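Local coordinates for CDP-glucose-4,6-dehydratase (Yersinia pseudotuberculosis, PDB 1RKX), which probably converts CDP-D-glucose to CDP-4-keto-6-deoxy-D-glucose, an NAD-dependent dehydration, as a lyase of the short-chain dehydrogenase/reductase type, at residues 105-110 / 155-160; 64-69 / 86-91; 149-154 / 163-168; 74-79 / 112-117. All blocks are in the same frame, centred on the assembly; numbering follows the deposited sequence.

Contact 1 (105-110 / 155-160); sequences STNVMG and DPYSNS. With NAD (nicotinamide-adenine-dinucleotide), chain G.
Asn-107 reaches across to Ser-160 from a helix that runs almost parallel to its partner: the axes of 105-110 and 156-160 lie 9.6 Å apart and differ by 9° in direction. Starting at CB, the side chain already rests against the serine, with Asn-107 CB 3.3 Å from Ser-160 OG. CG then lies anti to the carbonyl carbon (chi1 -61°), which turns the amide toward helix 156-160. From there ND2 donates to OG of Ser-160 at 2.8 Å, a nearly straight bond lying close to the amide plane. The same ND2 passes CD1 of the Tyr-157 ring at 4.0 Å, while OD1 points the other way and accepts from the backbone N of Gln-90, in the loop after strand 83-86, which also touches the cofactor. Tyr-157 and Lys-161, four residues apart, form the YxxxK signature of the short-chain dehydrogenase/reductase family. The phenol of Tyr-157 shares a hydrogen bond with Ser-132 OG, and its OH sits 3.2 Å from C6N of the nicotinamide ring. Ser-160 OG is doubly engaged, because besides accepting from Asn-107 it donates to Tyr-157 O at 2.7 Å, one turn back in its own helix. Beside this polar link a methyl of Val-108, CG2, rests 3.7 Å from the carbonyl oxygen Ser-160 O.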
# COMPACT_ATOMS: atom_id res chain seq x y z
N SER C 105 17.13 4.11 -24.91
CA SER C 105 17.77 3.06 -25.71
C SER C 105 18.95 2.46 -24.94
O SER C 105 19.09 1.24 -24.87
CB SER C 105 18.26 3.63 -27.05
OG SER C 105 19.19 4.68 -26.86
N THR C 106 19.76 3.32 -24.34
CA THR C 106 20.93 2.85 -23.59
C THR C 106 20.56 2.11 -22.30
O THR C 106 21.03 1.00 -22.06
CB THR C 106 21.87 4.01 -23.21
OG1 THR C 106 22.34 4.66 -24.40
CG2 THR C 106 23.08 3.49 -22.43
N ASN C 107 19.71 2.72 -21.48
CA ASN C 107 19.36 2.12 -20.20
C ASN C 107 18.35 0.98 -20.24
O ASN C 107 18.47 0.03 -19.47
CB ASN C 107 18.90 3.20 -19.23
CG ASN C 107 19.98 4.23 -18.98
OD1 ASN C 107 21.11 4.08 -19.45
ND2 ASN C 107 19.65 5.28 -18.24
N VAL C 108 17.38 1.06 -21.14
CA VAL C 108 16.39 0.00 -21.25
C VAL C 108 16.81 -1.07 -22.26
O VAL C 108 17.00 -2.22 -21.89
CB VAL C 108 15.00 0.56 -21.62
CG1 VAL C 108 13.98 -0.57 -21.68
CG2 VAL C 108 14.57 1.58 -20.58
N MET C 109 16.96 -0.70 -23.53
CA MET C 109 17.35 -1.70 -24.51
C MET C 109 18.74 -2.28 -24.24
O MET C 109 18.98 -3.47 -24.50
CB MET C 109 17.27 -1.15 -25.94
CG MET C 109 15.84 -0.82 -26.39
SD MET C 109 14.62 -2.15 -26.10
CE MET C 109 15.27 -3.46 -27.12
N GLY C 110 19.64 -1.45 -23.71
CA GLY C 110 20.98 -1.93 -23.39
C GLY C 110 20.88 -3.07 -22.40
O GLY C 110 21.57 -4.09 -22.54
N ASP C 155 12.03 12.10 -14.35
CA ASP C 155 12.83 12.41 -15.53
C ASP C 155 13.14 11.13 -16.31
O ASP C 155 13.04 10.03 -15.77
CB ASP C 155 14.14 13.06 -15.10
CG ASP C 155 14.94 12.15 -14.20
OD1 ASP C 155 14.61 12.07 -13.00
OD2 ASP C 155 15.89 11.50 -14.69
N PRO C 156 13.53 11.27 -17.59
CA PRO C 156 13.85 10.12 -18.44
C PRO C 156 14.90 9.18 -17.85
O PRO C 156 14.79 7.95 -17.99
CB PRO C 156 14.31 10.78 -19.74
CG PRO C 156 13.43 12.01 -19.79
CD PRO C 156 13.52 12.52 -18.37
N TYR C 157 15.93 9.73 -17.21
CA TYR C 157 16.97 8.90 -16.61
C TYR C 157 16.38 8.03 -15.50
O TYR C 157 16.49 6.79 -15.54
CB TYR C 157 18.10 9.76 -16.03
CG TYR C 157 18.91 9.02 -14.98
CD1 TYR C 157 19.83 8.04 -15.34
CD2 TYR C 157 18.71 9.27 -13.62
CE1 TYR C 157 20.53 7.31 -14.37
CE2 TYR C 157 19.39 8.55 -12.65
CZ TYR C 157 20.30 7.57 -13.03
OH TYR C 157 20.96 6.85 -12.06
N SER C 158 15.77 8.67 -14.51
CA SER C 158 15.17 7.95 -13.39
C SER C 158 14.17 6.93 -13.90
O SER C 158 14.18 5.76 -13.50
CB SER C 158 14.46 8.93 -12.44
OG SER C 158 15.38 9.86 -11.89
N ASN C 159 13.32 7.36 -14.82
CA ASN C 159 12.30 6.48 -15.37
C ASN C 159 12.89 5.31 -16.16
O ASN C 159 12.37 4.19 -16.09
CB ASN C 159 11.34 7.29 -16.26
CG ASN C 159 10.08 6.52 -16.60
OD1 ASN C 159 9.98 5.89 -17.65
ND2 ASN C 159 9.10 6.57 -15.69
N SER C 160 13.98 5.55 -16.89
CA SER C 160 14.60 4.48 -17.66
C SER C 160 15.15 3.42 -16.70
O SER C 160 15.19 2.24 -17.04
CB SER C 160 15.73 5.02 -18.55
OG SER C 160 16.88 5.37 -17.81
PA NAD G . 30.06 7.04 -15.45
O1A NAD G . 29.53 7.99 -16.45
O2A NAD G . 31.39 7.36 -14.85
O5B NAD G . 30.14 5.56 -16.06
C5B NAD G . 29.17 5.16 -17.06
C4B NAD G . 29.71 4.01 -17.92
O4B NAD G . 28.63 3.78 -18.84
C3B NAD G . 30.91 4.42 -18.76
O3B NAD G . 31.91 3.40 -18.60
C2B NAD G . 30.32 4.51 -20.16
O2B NAD G . 31.29 4.28 -21.21
C1B NAD G . 29.21 3.48 -20.08
N9A NAD G . 28.22 3.66 -21.13
C8A NAD G . 27.29 4.66 -21.25
N7A NAD G . 26.52 4.54 -22.33
C5A NAD G . 26.99 3.40 -22.95
C6A NAD G . 26.60 2.75 -24.14
N6A NAD G . 25.64 3.14 -24.96
N1A NAD G . 27.28 1.62 -24.49
C2A NAD G . 28.29 1.19 -23.67
N3A NAD G . 28.73 1.71 -22.54
C4A NAD G . 28.04 2.83 -22.23
O3 NAD G . 28.99 6.87 -14.33
PN NAD G . 29.01 5.99 -12.95
O1N NAD G . 28.92 6.99 -11.88
O2N NAD G . 30.27 5.21 -12.91
O5D NAD G . 27.67 5.16 -13.04
C5D NAD G . 27.79 3.74 -13.08
C4D NAD G . 26.41 3.10 -13.09
O4D NAD G . 25.84 3.44 -11.78
C3D NAD G . 25.37 3.60 -14.09
O3D NAD G . 24.48 2.51 -14.38
C2D NAD G . 24.67 4.70 -13.31
O2D NAD G . 23.37 4.96 -13.87
C1D NAD G . 24.60 4.07 -11.94
N1N NAD G . 24.37 5.06 -10.89
C2N NAD G . 25.39 5.91 -10.43
C3N NAD G . 25.15 6.85 -9.29
C7N NAD G . 26.28 7.67 -8.82
O7N NAD G . 26.07 8.43 -7.87
N7N NAD G . 27.51 7.63 -9.38
C4N NAD G . 23.74 6.98 -8.74
C5N NAD G . 22.78 6.03 -9.37
C6N NAD G . 23.07 5.16 -10.33

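Contact 2 (64-69 / 86-91); sequences GDIRDQ and HMAAQP. With NAD (nicotinamide-adenine-dinucleotide), chain G.
OD1 of Asp-65 is gripped by three donors at once. The adenine amino nitrogen N6A of NAD reaches it at 2.9 Å, and the backbone N of Arg-67 binds it at 2.8 Å on the anti side of the carboxylate, closing an Asx turn. The third is Arg-67 NE, whose nearly straight bond (174°) comes from the syn side, a little out of the carboxylate plane. With NH2 going to Asp-65 OD2, also 2.8 Å away, the guanidinium meets the carboxylate side-on through two nitrogens, a salt bridge that fixes the rotation of the acid and so aims OD1 at the adenine. Next along the chain, the backbone N of Ile-66 donates to NAD N1A at 2.8 Å, so the base is read by an acceptor and a donor side by side.

Across the contact, Ile-66 and Ala-88 lie over one and the same face of the adenine. Their methyls, Ile-66 CG2 and Ala-88 CB, are 3.9 Å apart. With CG1 of Ile-66 between the backbone N and the carbonyl carbon (chi1 59°) and chi2 extended, CD1 carries on past the base to the edge of the His-86 ring, 4.0 Å from CE1; the polar end of that ring is held by Thr-15. Further along the loop, Met-87 O accepts from O3D of the nicotinamide ribose at 3.0 Å and Ala-89 N donates to O4B, the ring oxygen of the adenosine ribose. Two loops leaving the C-terminal ends of parallel strands 60-63 and 83-86 thus line one face and the polar edge of the adenine and reach both riboses, as in the dinucleotide pocket of the Rossmann fold.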
# COMPACT_ATOMS: atom_id res chain seq x y z
N GLY C 64 32.84 -0.68 -26.95
CA GLY C 64 31.66 -0.98 -27.74
C GLY C 64 30.42 -0.36 -27.14
O GLY C 64 30.41 0.02 -25.96
N ASP C 65 29.37 -0.24 -27.94
CA ASP C 65 28.11 0.34 -27.49
C ASP C 65 27.18 -0.79 -27.07
O ASP C 65 27.03 -1.77 -27.80
CB ASP C 65 27.48 1.12 -28.65
CG ASP C 65 26.43 2.10 -28.19
OD1 ASP C 65 25.51 1.69 -27.45
OD2 ASP C 65 26.51 3.29 -28.58
N ILE C 66 26.57 -0.68 -25.89
CA ILE C 66 25.67 -1.74 -25.43
C ILE C 66 24.39 -1.77 -26.26
O ILE C 66 23.59 -2.69 -26.12
CB ILE C 66 25.28 -1.60 -23.94
CG1 ILE C 66 24.59 -0.25 -23.69
CG2 ILE C 66 26.51 -1.80 -23.06
CD1 ILE C 66 24.08 -0.09 -22.26
N ARG C 67 24.19 -0.76 -27.11
CA ARG C 67 23.01 -0.71 -27.96
C ARG C 67 23.25 -1.53 -29.24
O ARG C 67 22.36 -1.68 -30.07
CB ARG C 67 22.66 0.74 -28.31
CG ARG C 67 22.05 1.51 -27.15
CD ARG C 67 21.95 2.98 -27.44
NE ARG C 67 23.27 3.58 -27.59
CZ ARG C 67 23.48 4.89 -27.71
NH1 ARG C 67 22.46 5.73 -27.71
NH2 ARG C 67 24.72 5.35 -27.83
N ASP C 68 24.47 -2.04 -29.38
CA ASP C 68 24.84 -2.86 -30.52
C ASP C 68 24.61 -4.29 -30.03
O ASP C 68 25.52 -4.93 -29.51
CB ASP C 68 26.32 -2.66 -30.86
CG ASP C 68 26.72 -3.32 -32.17
OD1 ASP C 68 26.13 -4.37 -32.52
OD2 ASP C 68 27.63 -2.80 -32.85
N GLN C 69 23.39 -4.79 -30.21
CA GLN C 69 23.02 -6.12 -29.74
C GLN C 69 23.96 -7.26 -30.11
O GLN C 69 24.35 -8.05 -29.24
CB GLN C 69 21.61 -6.46 -30.23
CG GLN C 69 21.07 -7.78 -29.66
CD GLN C 69 19.66 -8.09 -30.14
OE1 GLN C 69 19.02 -7.26 -30.79
NE2 GLN C 69 19.17 -9.28 -29.82
N HIS C 86 26.50 -5.36 -14.72
CA HIS C 86 26.06 -4.42 -15.75
C HIS C 86 25.99 -3.01 -15.17
O HIS C 86 25.06 -2.68 -14.44
CB HIS C 86 24.69 -4.85 -16.30
CG HIS C 86 24.11 -3.90 -17.31
ND1 HIS C 86 24.84 -3.41 -18.38
CD2 HIS C 86 22.87 -3.37 -17.43
CE1 HIS C 86 24.08 -2.62 -19.10
NE2 HIS C 86 22.88 -2.57 -18.55
N MET C 87 27.00 -2.20 -15.48
CA MET C 87 27.03 -0.83 -14.99
C MET C 87 26.97 0.23 -16.07
O MET C 87 26.88 1.42 -15.77
CB MET C 87 28.28 -0.61 -14.13
CG MET C 87 28.19 -1.31 -12.78
SD MET C 87 29.31 -0.62 -11.55
CE MET C 87 30.77 -1.49 -11.94
N ALA C 88 27.01 -0.18 -17.33
CA ALA C 88 26.96 0.77 -18.44
C ALA C 88 25.56 1.38 -18.53
O ALA C 88 24.55 0.67 -18.50
CB ALA C 88 27.32 0.08 -19.75
N ALA C 89 25.51 2.70 -18.65
CA ALA C 89 24.25 3.41 -18.76
C ALA C 89 24.49 4.90 -18.98
O ALA C 89 25.60 5.38 -18.76
CB ALA C 89 23.43 3.20 -17.48
N GLN C 90 23.46 5.60 -19.43
CA GLN C 90 23.50 7.06 -19.59
C GLN C 90 23.06 7.40 -18.17
O GLN C 90 21.87 7.28 -17.83
CB GLN C 90 22.44 7.50 -20.62
CG GLN C 90 22.54 8.95 -21.06
CD GLN C 90 22.47 9.92 -19.90
OE1 GLN C 90 23.47 10.19 -19.25
NE2 GLN C 90 21.28 10.45 -19.63
N PRO C 91 24.00 7.81 -17.31
CA PRO C 91 23.73 8.13 -15.91
C PRO C 91 23.34 9.54 -15.50
O PRO C 91 23.12 9.78 -14.31
CB PRO C 91 25.04 7.74 -15.24
CG PRO C 91 26.03 8.34 -16.22
CD PRO C 91 25.44 7.98 -17.60
PA NAD G . 30.06 7.04 -15.45
O1A NAD G . 29.53 7.99 -16.45
O2A NAD G . 31.39 7.36 -14.85
O5B NAD G . 30.14 5.56 -16.06
C5B NAD G . 29.17 5.16 -17.06
C4B NAD G . 29.71 4.01 -17.92
O4B NAD G . 28.63 3.78 -18.84
C3B NAD G . 30.91 4.42 -18.76
O3B NAD G . 31.91 3.40 -18.60
C2B NAD G . 30.32 4.51 -20.16
O2B NAD G . 31.29 4.28 -21.21
C1B NAD G . 29.21 3.48 -20.08
N9A NAD G . 28.22 3.66 -21.13
C8A NAD G . 27.29 4.66 -21.25
N7A NAD G . 26.52 4.54 -22.33
C5A NAD G . 26.99 3.40 -22.95
C6A NAD G . 26.60 2.75 -24.14
N6A NAD G . 25.64 3.14 -24.96
N1A NAD G . 27.28 1.62 -24.49
C2A NAD G . 28.29 1.19 -23.67
N3A NAD G . 28.73 1.71 -22.54
C4A NAD G . 28.04 2.83 -22.23
O3 NAD G . 28.99 6.87 -14.33
PN NAD G . 29.01 5.99 -12.95
O1N NAD G . 28.92 6.99 -11.88
O2N NAD G . 30.27 5.21 -12.91
O5D NAD G . 27.67 5.16 -13.04
C5D NAD G . 27.79 3.74 -13.08
C4D NAD G . 26.41 3.10 -13.09
O4D NAD G . 25.84 3.44 -11.78
C3D NAD G . 25.37 3.60 -14.09
O3D NAD G . 24.48 2.51 -14.38
C2D NAD G . 24.67 4.70 -13.31
O2D NAD G . 23.37 4.96 -13.87
C1D NAD G . 24.60 4.07 -11.94
N1N NAD G . 24.37 5.06 -10.89
C2N NAD G . 25.39 5.91 -10.43
C3N NAD G . 25.15 6.85 -9.29
C7N NAD G . 26.28 7.67 -8.82
O7N NAD G . 26.07 8.43 -7.87
N7N NAD G . 27.51 7.63 -9.38
C4N NAD G . 23.74 6.98 -8.74
C5N NAD G . 22.78 6.03 -9.37
C6N NAD G . 23.07 5.16 -10.33

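Contact 3 (149-154 / 163-168); sequences EAMGGY and CAELVT
Met-151 lies against two consecutive residues of helix 156-175 and meets each at a different angle. Toward Glu-165 it crosses obliquely: the thioether sulfur settles on the methylenes of the acid, with SD 3.5 Å from Glu-165 CB and equally 3.5 Å from CG. Met-151 and Leu-166 run antiparallel side by side, the start of one next to the tip of the other; Leu-166 CD1 is 3.7 Å from Met-151 CB and 3.8 Å from CG. Bends at chi2 (-70°) and chi3 let the methionine fold over the helix surface instead of extending along it, and it also touches Cys-135 and Tyr-136 in the loop that follows strand 126-130. Glu-165 is itself bent at chi2, and this kink takes its carboxylate away from the sulfur.

The acid end is well occupied elsewhere. OE2 makes a salt bridge to Arg-192 and a hydrogen bond with Thr-131, and OE1 is bonded to Thr-190, so the charge is tied to residues of strand 187-192 and just past strand 126-130.

In the fold, the loop leading into helix 156-175 doubles back to lie on that helix's third turn. Leu-166 also packs on Asn-159 of the second subunit, so the helix faces the subunit interface as well as the loop. Between the two segments themselves the chemistry is sulfur and hydrocarbon against hydrocarbon: a contact set by shape and burial, with the polar bonding of Glu-165 directed into the sheet region.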
# COMPACT_ATOMS: atom_id res chain seq x y z
N GLU C 149 8.59 -1.64 -3.05
CA GLU C 149 7.77 -0.52 -3.48
C GLU C 149 7.84 -0.25 -4.98
O GLU C 149 8.75 -0.70 -5.67
CB GLU C 149 8.11 0.72 -2.64
CG GLU C 149 7.86 0.49 -1.13
CD GLU C 149 7.98 1.74 -0.27
OE1 GLU C 149 6.95 2.40 -0.01
OE2 GLU C 149 9.11 2.07 0.14
N ALA C 150 6.85 0.49 -5.48
CA ALA C 150 6.71 0.78 -6.91
C ALA C 150 7.86 1.45 -7.65
O ALA C 150 8.52 2.36 -7.14
CB ALA C 150 5.43 1.59 -7.13
N MET C 151 8.06 0.99 -8.88
CA MET C 151 9.09 1.53 -9.76
C MET C 151 8.48 2.71 -10.53
O MET C 151 7.26 2.78 -10.72
CB MET C 151 9.56 0.46 -10.76
CG MET C 151 10.21 -0.77 -10.11
SD MET C 151 11.83 -0.39 -9.39
CE MET C 151 11.37 -0.14 -7.68
N GLY C 152 9.33 3.62 -10.96
CA GLY C 152 8.86 4.78 -11.68
C GLY C 152 10.00 5.71 -12.05
O GLY C 152 11.05 5.26 -12.51
N GLY C 153 9.79 7.00 -11.82
CA GLY C 153 10.81 7.98 -12.14
C GLY C 153 10.22 9.14 -12.91
O GLY C 153 9.49 8.95 -13.89
N TYR C 154 10.55 10.35 -12.48
CA TYR C 154 10.04 11.58 -13.08
C TYR C 154 10.72 11.90 -14.41
O TYR C 154 10.07 11.99 -15.45
CB TYR C 154 10.25 12.74 -12.10
CG TYR C 154 9.65 14.05 -12.53
CD1 TYR C 154 8.28 14.29 -12.39
CD2 TYR C 154 10.45 15.07 -13.04
CE1 TYR C 154 7.73 15.52 -12.75
CE2 TYR C 154 9.91 16.30 -13.41
CZ TYR C 154 8.55 16.52 -13.26
OH TYR C 154 8.01 17.75 -13.60
N CYS C 163 12.35 1.36 -15.61
CA CYS C 163 12.08 0.40 -16.69
C CYS C 163 13.10 -0.74 -16.67
O CYS C 163 12.73 -1.89 -16.89
CB CYS C 163 12.12 1.10 -18.05
SG CYS C 163 10.63 2.09 -18.44
N ALA C 164 14.37 -0.42 -16.41
CA ALA C 164 15.42 -1.44 -16.37
C ALA C 164 15.10 -2.47 -15.28
O ALA C 164 15.39 -3.66 -15.44
CB ALA C 164 16.78 -0.80 -16.12
N GLU C 165 14.51 -2.00 -14.19
CA GLU C 165 14.12 -2.89 -13.09
C GLU C 165 13.02 -3.82 -13.60
O GLU C 165 13.09 -5.03 -13.38
CB GLU C 165 13.61 -2.08 -11.89
CG GLU C 165 14.70 -1.47 -11.00
CD GLU C 165 15.44 -2.51 -10.15
OE1 GLU C 165 14.95 -3.65 -10.03
OE2 GLU C 165 16.50 -2.17 -9.60
N LEU C 166 12.01 -3.27 -14.26
CA LEU C 166 10.93 -4.09 -14.80
C LEU C 166 11.49 -5.13 -15.77
O LEU C 166 11.15 -6.31 -15.68
CB LEU C 166 9.89 -3.22 -15.51
CG LEU C 166 8.65 -2.86 -14.68
CD1 LEU C 166 9.04 -2.00 -13.48
CD2 LEU C 166 7.64 -2.12 -15.57
N VAL C 167 12.35 -4.69 -16.69
CA VAL C 167 12.95 -5.59 -17.68
C VAL C 167 13.66 -6.76 -17.00
O VAL C 167 13.47 -7.92 -17.38
CB VAL C 167 13.98 -4.85 -18.57
CG1 VAL C 167 14.84 -5.86 -19.35
CG2 VAL C 167 13.26 -3.92 -19.54
N THR C 168 14.47 -6.46 -15.99
CA THR C 168 15.21 -7.50 -15.29
C THR C 168 14.25 -8.47 -14.61
O THR C 168 14.46 -9.67 -14.63
CB THR C 168 16.16 -6.91 -14.24
OG1 THR C 168 17.02 -5.94 -14.86
CG2 THR C 168 17.04 -8.02 -13.63

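Contact 4 (74-79 / 112-117); sequences ESIREF and VYLLEA
Ile-76 points its long branch straight at the neighbouring helix and ends against Ala-117: CD1 of Ile-76 lies 3.6 Å from Ala-117 CB, methyl on methyl. CG1 is anti to the carbonyl carbon (chi1 -66°) and chi2 is extended at 173°, which gives the branch its full reach toward the other helix. The same methyl has a second, looser neighbour, for Leu-114 CD1 is 4.3 Å from Ile-76 CD1. Leu-114 and Ala-117 are three residues apart and so present themselves on nearby parts of one helix surface. With only a methyl group at Ala-117 the backbones can draw close, and its CA comes within 7.1 Å of that of Ile-76.

No hydrogen bond or charge pair joins the two segments; this is hydrocarbon packing between buried residues. Arg-77 NH1 and Glu-74 OE2 form a salt bridge at 2.6 Å within one turn, away from the contact of Ile-76. Leu-73 also touches Ala-117, and nearer the start of helix 69-79 Tyr-113 rests on Leu-72 and Gln-69.

Helix 69-79 links strand 60-63 to strand 83-86, and helix 100-121 links strand 83-86 to strand 126-130, both right-handed beta-alpha-beta connections of the Rossmann fold. The two lie next to each other on one side of the parallel sheet: on the sheet side Ile-76 packs on Phe-13 and Leu-114 on Thr-15 of strand 11-15, while on its far flank helix 100-121 packs through Val-112 and Leu-115 against helix 156-175.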
# COMPACT_ATOMS: atom_id res chain seq x y z
N GLU C 74 28.48 -11.11 -29.01
CA GLU C 74 29.76 -11.68 -29.38
C GLU C 74 30.82 -11.45 -28.31
O GLU C 74 31.59 -12.36 -27.98
CB GLU C 74 30.25 -11.10 -30.71
CG GLU C 74 29.43 -11.53 -31.91
CD GLU C 74 29.38 -13.03 -32.07
OE1 GLU C 74 30.46 -13.67 -32.12
OE2 GLU C 74 28.26 -13.58 -32.15
N SER C 75 30.87 -10.23 -27.77
CA SER C 75 31.84 -9.89 -26.74
C SER C 75 31.67 -10.80 -25.53
O SER C 75 32.65 -11.21 -24.89
CB SER C 75 31.68 -8.43 -26.32
OG SER C 75 32.62 -8.07 -25.32
N ILE C 76 30.42 -11.12 -25.21
CA ILE C 76 30.12 -11.98 -24.07
C ILE C 76 30.38 -13.46 -24.40
O ILE C 76 31.00 -14.17 -23.61
CB ILE C 76 28.65 -11.80 -23.62
CG1 ILE C 76 28.46 -10.37 -23.08
CG2 ILE C 76 28.29 -12.84 -22.56
CD1 ILE C 76 27.02 -10.00 -22.75
N ARG C 77 29.92 -13.90 -25.56
CA ARG C 77 30.11 -15.29 -25.98
C ARG C 77 31.59 -15.64 -26.08
O ARG C 77 32.00 -16.74 -25.73
CB ARG C 77 29.46 -15.53 -27.34
CG ARG C 77 29.76 -16.91 -27.93
CD ARG C 77 29.24 -17.00 -29.35
NE ARG C 77 27.79 -16.88 -29.40
CZ ARG C 77 27.11 -16.45 -30.45
NH1 ARG C 77 27.75 -16.08 -31.55
NH2 ARG C 77 25.79 -16.39 -30.40
N GLU C 78 32.37 -14.70 -26.59
CA GLU C 78 33.81 -14.88 -26.73
C GLU C 78 34.47 -15.08 -25.36
O GLU C 78 35.38 -15.90 -25.21
CB GLU C 78 34.41 -13.66 -27.43
CG GLU C 78 35.93 -13.67 -27.62
CD GLU C 78 36.71 -13.44 -26.33
OE1 GLU C 78 36.42 -12.45 -25.62
OE2 GLU C 78 37.62 -14.23 -26.04
N PHE C 79 33.99 -14.34 -24.37
CA PHE C 79 34.54 -14.40 -23.02
C PHE C 79 34.04 -15.52 -22.10
O PHE C 79 34.80 -15.99 -21.25
CB PHE C 79 34.33 -13.04 -22.34
CG PHE C 79 35.01 -12.91 -21.01
CD1 PHE C 79 36.39 -12.98 -20.91
CD2 PHE C 79 34.26 -12.72 -19.85
CE1 PHE C 79 37.03 -12.86 -19.68
CE2 PHE C 79 34.89 -12.59 -18.61
CZ PHE C 79 36.28 -12.67 -18.52
N VAL C 112 18.20 -4.93 -21.94
CA VAL C 112 17.54 -6.03 -22.64
C VAL C 112 18.57 -6.83 -23.45
O VAL C 112 18.60 -8.07 -23.38
CB VAL C 112 16.44 -5.51 -23.60
CG1 VAL C 112 15.98 -6.64 -24.53
CG2 VAL C 112 15.25 -4.99 -22.79
N TYR C 113 19.42 -6.14 -24.20
CA TYR C 113 20.45 -6.80 -25.01
C TYR C 113 21.44 -7.61 -24.15
O TYR C 113 21.87 -8.69 -24.54
CB TYR C 113 21.22 -5.77 -25.84
CG TYR C 113 20.39 -5.04 -26.88
CD1 TYR C 113 20.73 -3.76 -27.29
CD2 TYR C 113 19.25 -5.63 -27.44
CE1 TYR C 113 19.97 -3.07 -28.23
CE2 TYR C 113 18.48 -4.95 -28.39
CZ TYR C 113 18.85 -3.67 -28.77
OH TYR C 113 18.10 -2.97 -29.69
N LEU C 114 21.79 -7.07 -22.99
CA LEU C 114 22.72 -7.76 -22.09
C LEU C 114 22.10 -9.06 -21.58
O LEU C 114 22.73 -10.12 -21.63
CB LEU C 114 23.07 -6.87 -20.90
CG LEU C 114 24.00 -7.58 -19.90
CD1 LEU C 114 25.40 -7.02 -20.04
CD2 LEU C 114 23.48 -7.40 -18.49
N LEU C 115 20.87 -8.97 -21.09
CA LEU C 115 20.17 -10.14 -20.57
C LEU C 115 19.90 -11.17 -21.67
O LEU C 115 19.98 -12.38 -21.43
CB LEU C 115 18.86 -9.72 -19.90
CG LEU C 115 19.05 -8.85 -18.65
CD1 LEU C 115 17.70 -8.31 -18.15
CD2 LEU C 115 19.73 -9.67 -17.56
N GLU C 116 19.61 -10.70 -22.88
CA GLU C 116 19.37 -11.61 -24.00
C GLU C 116 20.65 -12.37 -24.34
O GLU C 116 20.63 -13.58 -24.60
CB GLU C 116 18.89 -10.82 -25.23
CG GLU C 116 18.48 -11.66 -26.44
CD GLU C 116 17.24 -12.51 -26.19
OE1 GLU C 116 16.58 -12.36 -25.14
OE2 GLU C 116 16.92 -13.34 -27.07
N ALA C 117 21.78 -11.67 -24.32
CA ALA C 117 23.07 -12.29 -24.61
C ALA C 117 23.36 -13.37 -23.57
O ALA C 117 23.78 -14.48 -23.91
CB ALA C 117 24.17 -11.24 -24.61

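From the N terminus, contact 2 opens first, at the end of strand 60-63, and closes at 86-91 after the chain has passed through helix 69-79. Contact 4 starts inside that loop, at 74-79, and closes at 112-117, so it crosses contact 2. Contact 1 opens at 105-110, before contact 4 has closed, and crosses it in turn; the two share helix 100-121. Contact 3 begins at 149-154, inside the loop of contact 1, and ends beyond it on helix 156-175. None nests within another. Together they join helices 69-79, 100-121 and 156-175 to one another and to the cofactor loops; contacts 1 and 2 both touch NAD, and Ile-66 CD1 packs on Thr-106 O between them.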